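Local coordinates for glyoxalase-like domain protein (Staphylococcus aureus, PDB 3P8A) that is of unknown function but carries a glyoxalase-like domain of the VOC family, a family that includes many metal-dependent enzymes acting on small molecules, at residues V75-N78 / E79-K82; G91-F94 / A95-I98; K121-L124 / Q125-V129. All blocks are in the same frame, centred on the assembly; numbering follows the deposited sequence.

Interaction 1 of 3, residues V75-N78 / E79-K82; sequences VENN and EKLK
N77 meets K80 because its CG stands trans to the backbone N (chi1 -174°), which swings the amide forward over the first turn of helix 78-84. K80 has its CG placed likewise (chi1 173°), and the two side chains cross at about a right angle, with N77 ND2 3.5 Å from K80 CB. The amide oxygen does the capping: N77 OD1 accepts from K80 N at 3.2 Å. That N-H points well at the oxygen (160°) but comes from above the amide plane rather than along a lone pair. CG of E79 also rests 3.3 Å from N77 OD1. The backbone of N77 is used as well, its O taking L81 N at 3.2 Å in the carbonyl plane, and one residue on K82 N bonds to N78 O. On the inner side V75 CG2 packs against L81 CD2 at 3.8 Å, joining the end of strand 69-75 to the helix; L81 continues inward onto Y56, A95 and T96. The backbone of N77 is in turn tied to G57, and Y52 touches its side chain. The OD1 bond makes N77 an asparagine N-cap, where a short loop leads from a strand into a surface helix.

Interaction 2 of 3, residues G91-F94 / A95-I98; sequences GVAF and ATQI
The buried turn that leads into helix 97-100, in the loop following helix 78-84, has F94 and A95 packed on each other beside a bound glycerol. The side chain of F94 comes within about 3 Å of that glycerol, which is probably a crystallisation additive but may mark a binding site of this glyoxalase-like domain. F94 CG sits between its own N and carbonyl carbon (chi1 76°), folding the ring back over the start of the next residue. A95 N therefore lies over one ring face, 3.1 Å from F94 CG. The methyl group of A95 covers the same face further out: its CB is 4.2 Å from the ring centroid and 12° off the normal, displaced toward the rim, a CH-pi contact made over the face. H53 meets the F94 ring edge-to-face, L151 touches it too, and Y153 OH is hydrogen-bonded to F94 N, so strands 48-53 and 147-155 both help to place this residue.

The chain then tightens into the turn. Q97 N reaches back to F94 O in a weak, bent bond, while I98 N bonds to A95 O. Across the turn A93 packs on T96: the hydroxyl of T96 is hydrogen-bonded to the carbonyl of G90, and this brings it alongside the alanine. L81 and M84 of helix 78-84 lie against the threonine. T96 OG1 ends 3.5 Å from the methyl carbon A93 CB.

Interaction 3 of 3, residues K121-L124 / Q125-V129; sequences KNKL and QSEQV
L124 O takes two backbone donors at the end of helix 117-125, where a Schellman motif stops the helix. V129 N and E127 N each lie 3.0 Å from L124 O and approach it from opposite faces of the carbonyl plane. Q128, with positive phi, is the C-prime residue, and its N bonds to Q125 O. The motif brings V129 back against the last turn, so that V129 CG1 packs on L124 CD2 at 3.8 Å; I154 of strand 147-155 touches both side chains. One turn earlier, Q125 N keeps the helical bond to K121 O. The K121 chain, fully extended, runs past the Q125 amide, with CE 3.5 Å from Q125 OE1, and its NZ goes on to G133 O. S126 OG, turned back toward the helix by its chi1 of 75°, donates to K123 O at 2.7 Å. On the outer surface K123 bends at chi2 and its ammonium closes on E127, with a second, weak and long ion pair to D213. K123 NZ meets E127 OE1 on its syn side at 2.8 Å, and a water accepts from K123 NZ while donating to E127 OE2.

How the interactions relate
Interactions 1 and 2 form one packed unit, their centres about 12 Å apart. L81 is the bridge between them: L81 CD1 lies 3.7 Å from T96 CG2, and L81 CD2 is 4.2 Å from I98 CB. V75 reaches I98 as well, so the end of strand 69-75, helix 78-84 and the turn into helix 97-100 share an apolar seam running from the surface cap toward the buried turn. In interaction 2 the side chain of F94 comes within about 3 Å of the bound glycerol, which may mark a pocket. Interaction 3 stands apart, its centre about 21 Å from that of interaction 2 and about 32 Å from that of interaction 1. Strand 147-155 relates interactions 2 and 3, since L151 and Y153 meet 91-94 while I154 meets L124 and V129.

Interaction 1 of 3, residues V75-N78 / E79-K82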
ATOM      1  N   VAL A  75     -15.731   0.948   3.011  1.00 15.49           N
ATOM      2  CA  VAL A  75     -16.658  -0.125   2.699  1.00 17.22           C
ATOM      3  C   VAL A  75     -18.079   0.411   2.555  1.00 23.59           C
ATOM      4  O   VAL A  75     -18.584   1.093   3.452  1.00 24.70           O
ATOM      5  CB  VAL A  75     -16.523  -1.336   3.670  1.00 21.87           C
ATOM      6  CG1 VAL A  75     -16.322  -0.899   5.117  1.00 22.12           C
ATOM      7  CG2 VAL A  75     -17.680  -2.327   3.537  1.00 22.12           C
ATOM      8  N   GLU A  76     -18.687   0.138   1.399  1.00 22.05           N
ATOM      9  CA  GLU A  76     -20.063   0.500   1.070  1.00 23.01           C
ATOM     10  C   GLU A  76     -21.005  -0.660   1.432  1.00 27.02           C
ATOM     11  O   GLU A  76     -22.065  -0.432   2.023  1.00 27.37           O
ATOM     12  CB  GLU A  76     -20.179   0.904  -0.413  1.00 24.86           C
ATOM     13  CG  GLU A  76     -21.580   0.864  -1.024  1.00 37.88           C
ATOM     14  CD  GLU A  76     -22.679   1.667  -0.345  1.00 63.32           C
ATOM     15  OE1 GLU A  76     -22.370   2.711   0.277  1.00 51.86           O
ATOM     16  OE2 GLU A  76     -23.855   1.245  -0.435  1.00 59.62           O
ATOM     17  N   ASN A  77     -20.622  -1.890   1.051  1.00 22.96           N
ATOM     18  CA  ASN A  77     -21.398  -3.102   1.307  1.00 22.14           C
ATOM     19  C   ASN A  77     -20.681  -4.021   2.321  1.00 23.95           C
ATOM     20  O   ASN A  77     -19.923  -4.910   1.936  1.00 24.83           O
ATOM     21  CB  ASN A  77     -21.740  -3.818  -0.017  1.00 21.21           C
ATOM     22  CG  ASN A  77     -22.667  -5.011   0.111  1.00 28.79           C
ATOM     23  OD1 ASN A  77     -22.980  -5.481   1.197  1.00 22.33           O
ATOM     24  ND2 ASN A  77     -23.085  -5.572  -1.007  1.00 24.91           N
ATOM     25  N   ASN A  78     -20.951  -3.796   3.615  1.00 19.28           N
ATOM     26  CA  ASN A  78     -20.398  -4.513   4.762  1.00 20.25           C
ATOM     27  C   ASN A  78     -20.721  -5.989   4.813  1.00 25.44           C
ATOM     28  O   ASN A  78     -19.903  -6.762   5.307  1.00 23.12           O
ATOM     29  CB  ASN A  78     -20.819  -3.854   6.074  1.00 21.50           C
ATOM     30  CG  ASN A  78     -20.259  -2.473   6.231  1.00 51.52           C
ATOM     31  OD1 ASN A  78     -19.097  -2.296   6.624  1.00 44.31           O
ATOM     32  ND2 ASN A  78     -21.060  -1.465   5.883  1.00 45.94           N
ATOM     33  N   GLU A  79     -21.940  -6.375   4.414  1.00 23.97           N
ATOM     34  CA  GLU A  79     -22.337  -7.785   4.437  1.00 24.17           C
ATOM     35  C   GLU A  79     -21.533  -8.599   3.399  1.00 24.82           C
ATOM     36  O   GLU A  79     -21.083  -9.708   3.706  1.00 24.25           O
ATOM     37  CB  GLU A  79     -23.864  -7.978   4.313  1.00 26.44           C
ATOM     38  CG  GLU A  79     -24.661  -6.811   3.739  1.00 41.70           C
ATOM     39  CD  GLU A  79     -24.806  -5.555   4.585  1.00 67.99           C
ATOM     40  OE1 GLU A  79     -25.378  -5.640   5.697  1.00 73.18           O
ATOM     41  OE2 GLU A  79     -24.364  -4.480   4.118  1.00 49.76           O
ATOM     42  N   LYS A  80     -21.278  -8.001   2.211  1.00 19.66           N
ATOM     43  CA  LYS A  80     -20.462  -8.605   1.157  1.00 18.04           C
ATOM     44  C   LYS A  80     -19.021  -8.782   1.629  1.00 18.66           C
ATOM     45  O   LYS A  80     -18.485  -9.881   1.504  1.00 18.72           O
ATOM     46  CB  LYS A  80     -20.511  -7.764  -0.131  1.00 19.35           C
ATOM     47  CG  LYS A  80     -19.550  -8.248  -1.223  1.00 26.33           C
ATOM     48  CD  LYS A  80     -19.765  -7.516  -2.529  1.00 37.55           C
ATOM     49  CE  LYS A  80     -20.838  -8.135  -3.403  1.00 50.85           C
ATOM     50  NZ  LYS A  80     -20.577  -9.572  -3.689  1.00 58.32           N
ATOM     51  N   LEU A  81     -18.401  -7.719   2.172  1.00 14.87           N
ATOM     52  CA  LEU A  81     -17.017  -7.766   2.655  1.00 13.85           C
ATOM     53  C   LEU A  81     -16.818  -8.808   3.756  1.00 17.58           C
ATOM     54  O   LEU A  81     -15.838  -9.532   3.721  1.00 15.99           O
ATOM     55  CB  LEU A  81     -16.565  -6.372   3.123  1.00 13.55           C
ATOM     56  CG  LEU A  81     -15.068  -6.186   3.399  1.00 16.78           C
ATOM     57  CD1 LEU A  81     -14.215  -6.370   2.141  1.00 20.36           C
ATOM     58  CD2 LEU A  81     -14.814  -4.815   3.977  1.00 15.44           C
ATOM     59  N   LYS A  82     -17.760  -8.900   4.713  1.00 18.17           N
ATOM     60  CA  LYS A  82     -17.707  -9.872   5.820  1.00 18.86           C
ATOM     61  C   LYS A  82     -17.764 -11.320   5.311  1.00 23.13           C
ATOM     62  O   LYS A  82     -17.072 -12.193   5.850  1.00 21.20           O
ATOM     63  CB  LYS A  82     -18.872  -9.627   6.790  1.00 22.43           C
ATOM     64  CG  LYS A  82     -18.629  -8.513   7.792  1.00 37.76           C
ATOM     65  CD  LYS A  82     -19.918  -8.160   8.546  1.00 51.85           C
ATOM     66  CE  LYS A  82     -19.802  -8.184  10.059  1.00 68.84           C
ATOM     67  NZ  LYS A  82     -18.857  -7.161  10.581  1.00 81.96           N
TER

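Interaction 2 of 3, residues G91-F94 / A95-I98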
ATOM      1  N   GLY A  91      -8.793 -14.123   3.344  1.00 15.78           N
ATOM      2  CA  GLY A  91      -7.784 -14.197   4.391  1.00 15.20           C
ATOM      3  C   GLY A  91      -6.544 -13.391   4.050  1.00 18.79           C
ATOM      4  O   GLY A  91      -5.797 -13.010   4.953  1.00 19.39           O
ATOM      5  N   VAL A  92      -6.325 -13.093   2.747  1.00 13.91           N
ATOM      6  CA  VAL A  92      -5.181 -12.305   2.267  1.00 13.46           C
ATOM      7  C   VAL A  92      -5.525 -10.959   1.598  1.00 13.43           C
ATOM      8  O   VAL A  92      -4.647 -10.103   1.497  1.00 10.17           O
ATOM      9  CB  VAL A  92      -4.232 -13.128   1.342  1.00 18.69           C
ATOM     10  CG1 VAL A  92      -3.652 -14.339   2.059  1.00 18.94           C
ATOM     11  CG2 VAL A  92      -4.915 -13.538   0.040  1.00 18.80           C
ATOM     12  N   ALA A  93      -6.736 -10.821   1.050  1.00  9.78           N
ATOM     13  CA  ALA A  93      -7.117  -9.644   0.243  1.00 10.47           C
ATOM     14  C   ALA A  93      -6.959  -8.286   0.943  1.00 16.16           C
ATOM     15  O   ALA A  93      -7.161  -8.194   2.158  1.00 15.01           O
ATOM     16  CB  ALA A  93      -8.527  -9.809  -0.300  1.00 11.18           C
ATOM     17  N   PHE A  94      -6.589  -7.236   0.178  1.00 14.57           N
ATOM     18  CA  PHE A  94      -6.423  -5.903   0.751  1.00 13.96           C
ATOM     19  C   PHE A  94      -7.713  -5.378   1.396  1.00 19.39           C
ATOM     20  O   PHE A  94      -7.648  -4.844   2.497  1.00 19.12           O
ATOM     21  CB  PHE A  94      -5.861  -4.902  -0.280  1.00 15.76           C
ATOM     22  CG  PHE A  94      -6.882  -4.439  -1.285  1.00 17.92           C
ATOM     23  CD1 PHE A  94      -7.536  -3.228  -1.125  1.00 20.50           C
ATOM     24  CD2 PHE A  94      -7.251  -5.256  -2.351  1.00 20.69           C
ATOM     25  CE1 PHE A  94      -8.529  -2.830  -2.029  1.00 22.87           C
ATOM     26  CE2 PHE A  94      -8.265  -4.875  -3.230  1.00 24.56           C
ATOM     27  CZ  PHE A  94      -8.891  -3.656  -3.075  1.00 22.91           C
ATOM     28  N   ALA A  95      -8.890  -5.543   0.736  1.00 17.49           N
ATOM     29  CA  ALA A  95     -10.163  -5.008   1.248  1.00 16.52           C
ATOM     30  C   ALA A  95     -10.646  -5.631   2.564  1.00 17.98           C
ATOM     31  O   ALA A  95     -11.103  -4.923   3.446  1.00 18.32           O
ATOM     32  CB  ALA A  95     -11.243  -5.116   0.180  1.00 17.85           C
ATOM     33  N   THR A  96     -10.535  -6.950   2.690  1.00 14.09           N
ATOM     34  CA  THR A  96     -10.975  -7.727   3.834  1.00 12.17           C
ATOM     35  C   THR A  96     -10.147  -7.467   5.089  1.00 14.72           C
ATOM     36  O   THR A  96     -10.589  -7.822   6.188  1.00 14.33           O
ATOM     37  CB  THR A  96     -11.148  -9.225   3.458  1.00 21.27           C
ATOM     38  OG1 THR A  96      -9.926  -9.721   2.932  1.00 16.00           O
ATOM     39  CG2 THR A  96     -12.247  -9.466   2.408  1.00 18.27           C
ATOM     40  N   GLN A  97      -8.967  -6.796   4.948  1.00 12.76           N
ATOM     41  CA  GLN A  97      -8.117  -6.389   6.079  1.00 12.45           C
ATOM     42  C   GLN A  97      -8.901  -5.460   6.979  1.00 14.86           C
ATOM     43  O   GLN A  97      -8.680  -5.484   8.192  1.00 15.57           O
ATOM     44  CB  GLN A  97      -6.848  -5.643   5.617  1.00 13.79           C
ATOM     45  CG  GLN A  97      -5.810  -6.536   4.986  1.00 15.50           C
ATOM     46  CD  GLN A  97      -4.528  -5.777   4.764  1.00 21.75           C
ATOM     47  OE1 GLN A  97      -3.928  -5.223   5.696  1.00 17.67           O
ATOM     48  NE2 GLN A  97      -4.062  -5.764   3.535  1.00 15.84           N
ATOM     49  N   ILE A  98      -9.847  -4.679   6.394  1.00  9.75           N
ATOM     50  CA  ILE A  98     -10.758  -3.747   7.114  1.00  8.92           C
ATOM     51  C   ILE A  98     -11.508  -4.548   8.196  1.00 12.41           C
ATOM     52  O   ILE A  98     -11.518  -4.149   9.364  1.00 10.49           O
ATOM     53  CB  ILE A  98     -11.737  -2.993   6.155  1.00 12.00           C
ATOM     54  CG1 ILE A  98     -10.978  -2.053   5.202  1.00 12.16           C
ATOM     55  CG2 ILE A  98     -12.795  -2.172   6.950  1.00 13.65           C
ATOM     56  CD1 ILE A  98     -11.880  -1.423   4.044  1.00 10.92           C
TER

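Interaction 3 of 3, residues K121-L124 / Q125-V129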
ATOM      1  N   LYS A 121       5.167 -14.488  -9.315  1.00 13.82           N
ATOM      2  CA  LYS A 121       4.530 -15.692  -8.795  1.00 14.43           C
ATOM      3  C   LYS A 121       5.479 -16.909  -8.890  1.00 18.17           C
ATOM      4  O   LYS A 121       5.628 -17.639  -7.912  1.00 16.83           O
ATOM      5  CB  LYS A 121       3.192 -15.956  -9.500  1.00 18.09           C
ATOM      6  CG  LYS A 121       2.494 -17.212  -9.001  1.00 24.50           C
ATOM      7  CD  LYS A 121       1.248 -17.522  -9.765  1.00 27.49           C
ATOM      8  CE  LYS A 121       0.609 -18.771  -9.215  1.00 34.08           C
ATOM      9  NZ  LYS A 121      -0.805 -18.896  -9.645  1.00 42.68           N
ATOM     10  N   ASN A 122       6.137 -17.079 -10.036  1.00 15.58           N
ATOM     11  CA  ASN A 122       7.075 -18.182 -10.256  1.00 16.54           C
ATOM     12  C   ASN A 122       8.284 -18.090  -9.324  1.00 18.61           C
ATOM     13  O   ASN A 122       8.678 -19.108  -8.775  1.00 17.38           O
ATOM     14  CB  ASN A 122       7.513 -18.274 -11.736  1.00 19.99           C
ATOM     15  CG  ASN A 122       6.393 -18.568 -12.704  1.00 39.70           C
ATOM     16  OD1 ASN A 122       5.384 -19.208 -12.363  1.00 33.71           O
ATOM     17  ND2 ASN A 122       6.527 -18.058 -13.924  1.00 28.13           N
ATOM     18  N   LYS A 123       8.825 -16.867  -9.100  1.00 15.56           N
ATOM     19  CA  LYS A 123       9.963 -16.653  -8.220  1.00 16.55           C
ATOM     20  C   LYS A 123       9.605 -16.991  -6.771  1.00 21.91           C
ATOM     21  O   LYS A 123      10.406 -17.624  -6.072  1.00 21.91           O
ATOM     22  CB  LYS A 123      10.507 -15.214  -8.352  1.00 19.78           C
ATOM     23  CG  LYS A 123      11.769 -14.899  -7.536  1.00 27.21           C
ATOM     24  CD  LYS A 123      11.421 -14.185  -6.230  1.00 35.47           C
ATOM     25  CE  LYS A 123      12.625 -13.732  -5.439  1.00 43.92           C
ATOM     26  NZ  LYS A 123      12.233 -13.394  -4.050  1.00 44.52           N
ATOM     27  N   LEU A 124       8.415 -16.563  -6.311  1.00 17.63           N
ATOM     28  CA  LEU A 124       8.008 -16.839  -4.931  1.00 16.33           C
ATOM     29  C   LEU A 124       7.721 -18.321  -4.759  1.00 18.25           C
ATOM     30  O   LEU A 124       8.147 -18.915  -3.769  1.00 18.56           O
ATOM     31  CB  LEU A 124       6.810 -15.974  -4.505  1.00 15.72           C
ATOM     32  CG  LEU A 124       7.034 -14.465  -4.390  1.00 18.07           C
ATOM     33  CD1 LEU A 124       5.710 -13.760  -4.185  1.00 16.59           C
ATOM     34  CD2 LEU A 124       7.971 -14.120  -3.226  1.00 17.36           C
ATOM     35  N   GLN A 125       7.045 -18.924  -5.748  1.00 13.88           N
ATOM     36  CA  GLN A 125       6.731 -20.355  -5.753  1.00 14.37           C
ATOM     37  C   GLN A 125       7.989 -21.234  -5.821  1.00 18.10           C
ATOM     38  O   GLN A 125       8.000 -22.300  -5.195  1.00 16.47           O
ATOM     39  CB  GLN A 125       5.729 -20.712  -6.855  1.00 16.03           C
ATOM     40  CG  GLN A 125       4.318 -20.200  -6.526  1.00 22.28           C
ATOM     41  CD  GLN A 125       3.234 -20.815  -7.364  1.00 32.80           C
ATOM     42  OE1 GLN A 125       2.091 -20.963  -6.922  1.00 31.50           O
ATOM     43  NE2 GLN A 125       3.565 -21.210  -8.580  1.00 24.36           N
ATOM     44  N   SER A 126       9.074 -20.738  -6.458  1.00 16.58           N
ATOM     45  CA  SER A 126      10.356 -21.471  -6.532  1.00 18.04           C
ATOM     46  C   SER A 126      11.090 -21.435  -5.180  1.00 25.68           C
ATOM     47  O   SER A 126      12.063 -22.158  -4.991  1.00 25.35           O
ATOM     48  CB  SER A 126      11.240 -20.903  -7.634  1.00 20.32           C
ATOM     49  OG  SER A 126      11.800 -19.659  -7.241  1.00 28.03           O
ATOM     50  N   GLU A 127      10.617 -20.580  -4.240  1.00 22.77           N
ATOM     51  CA  GLU A 127      11.147 -20.445  -2.874  1.00 21.42           C
ATOM     52  C   GLU A 127      10.144 -21.013  -1.871  1.00 21.68           C
ATOM     53  O   GLU A 127      10.299 -20.829  -0.666  1.00 21.06           O
ATOM     54  CB  GLU A 127      11.458 -18.970  -2.540  1.00 22.78           C
ATOM     55  CG  GLU A 127      12.550 -18.366  -3.409  1.00 35.54           C
ATOM     56  CD  GLU A 127      12.747 -16.882  -3.191  1.00 67.22           C
ATOM     57  OE1 GLU A 127      11.795 -16.111  -3.455  1.00 67.53           O
ATOM     58  OE2 GLU A 127      13.842 -16.494  -2.721  1.00 59.06           O
ATOM     59  N   GLN A 128       9.112 -21.699  -2.372  1.00 17.14           N
ATOM     60  CA  GLN A 128       8.046 -22.304  -1.569  1.00 16.66           C
ATOM     61  C   GLN A 128       7.231 -21.297  -0.743  1.00 20.39           C
ATOM     62  O   GLN A 128       6.739 -21.626   0.330  1.00 19.59           O
ATOM     63  CB  GLN A 128       8.557 -23.515  -0.735  1.00 17.64           C
ATOM     64  CG  GLN A 128       7.471 -24.512  -0.249  1.00 33.24           C
ATOM     65  CD  GLN A 128       6.623 -25.148  -1.334  1.00 39.60           C
ATOM     66  OE1 GLN A 128       7.039 -25.277  -2.485  1.00 28.54           O
ATOM     67  NE2 GLN A 128       5.422 -25.597  -0.972  1.00 36.82           N
ATOM     68  N   VAL A 129       7.112 -20.056  -1.215  1.00 17.20           N
ATOM     69  CA  VAL A 129       6.219 -19.126  -0.521  1.00 17.44           C
ATOM     70  C   VAL A 129       4.833 -19.367  -1.117  1.00 20.22           C
ATOM     71  O   VAL A 129       4.694 -19.400  -2.352  1.00 18.94           O
ATOM     72  CB  VAL A 129       6.625 -17.622  -0.380  1.00 21.16           C
ATOM     73  CG1 VAL A 129       7.910 -17.270  -1.109  1.00 20.70           C
ATOM     74  CG2 VAL A 129       5.498 -16.670  -0.754  1.00 21.43           C
TER
HETATM   75  O   HOH W   1      14.519 -13.797  -2.571  1.00 29.46           O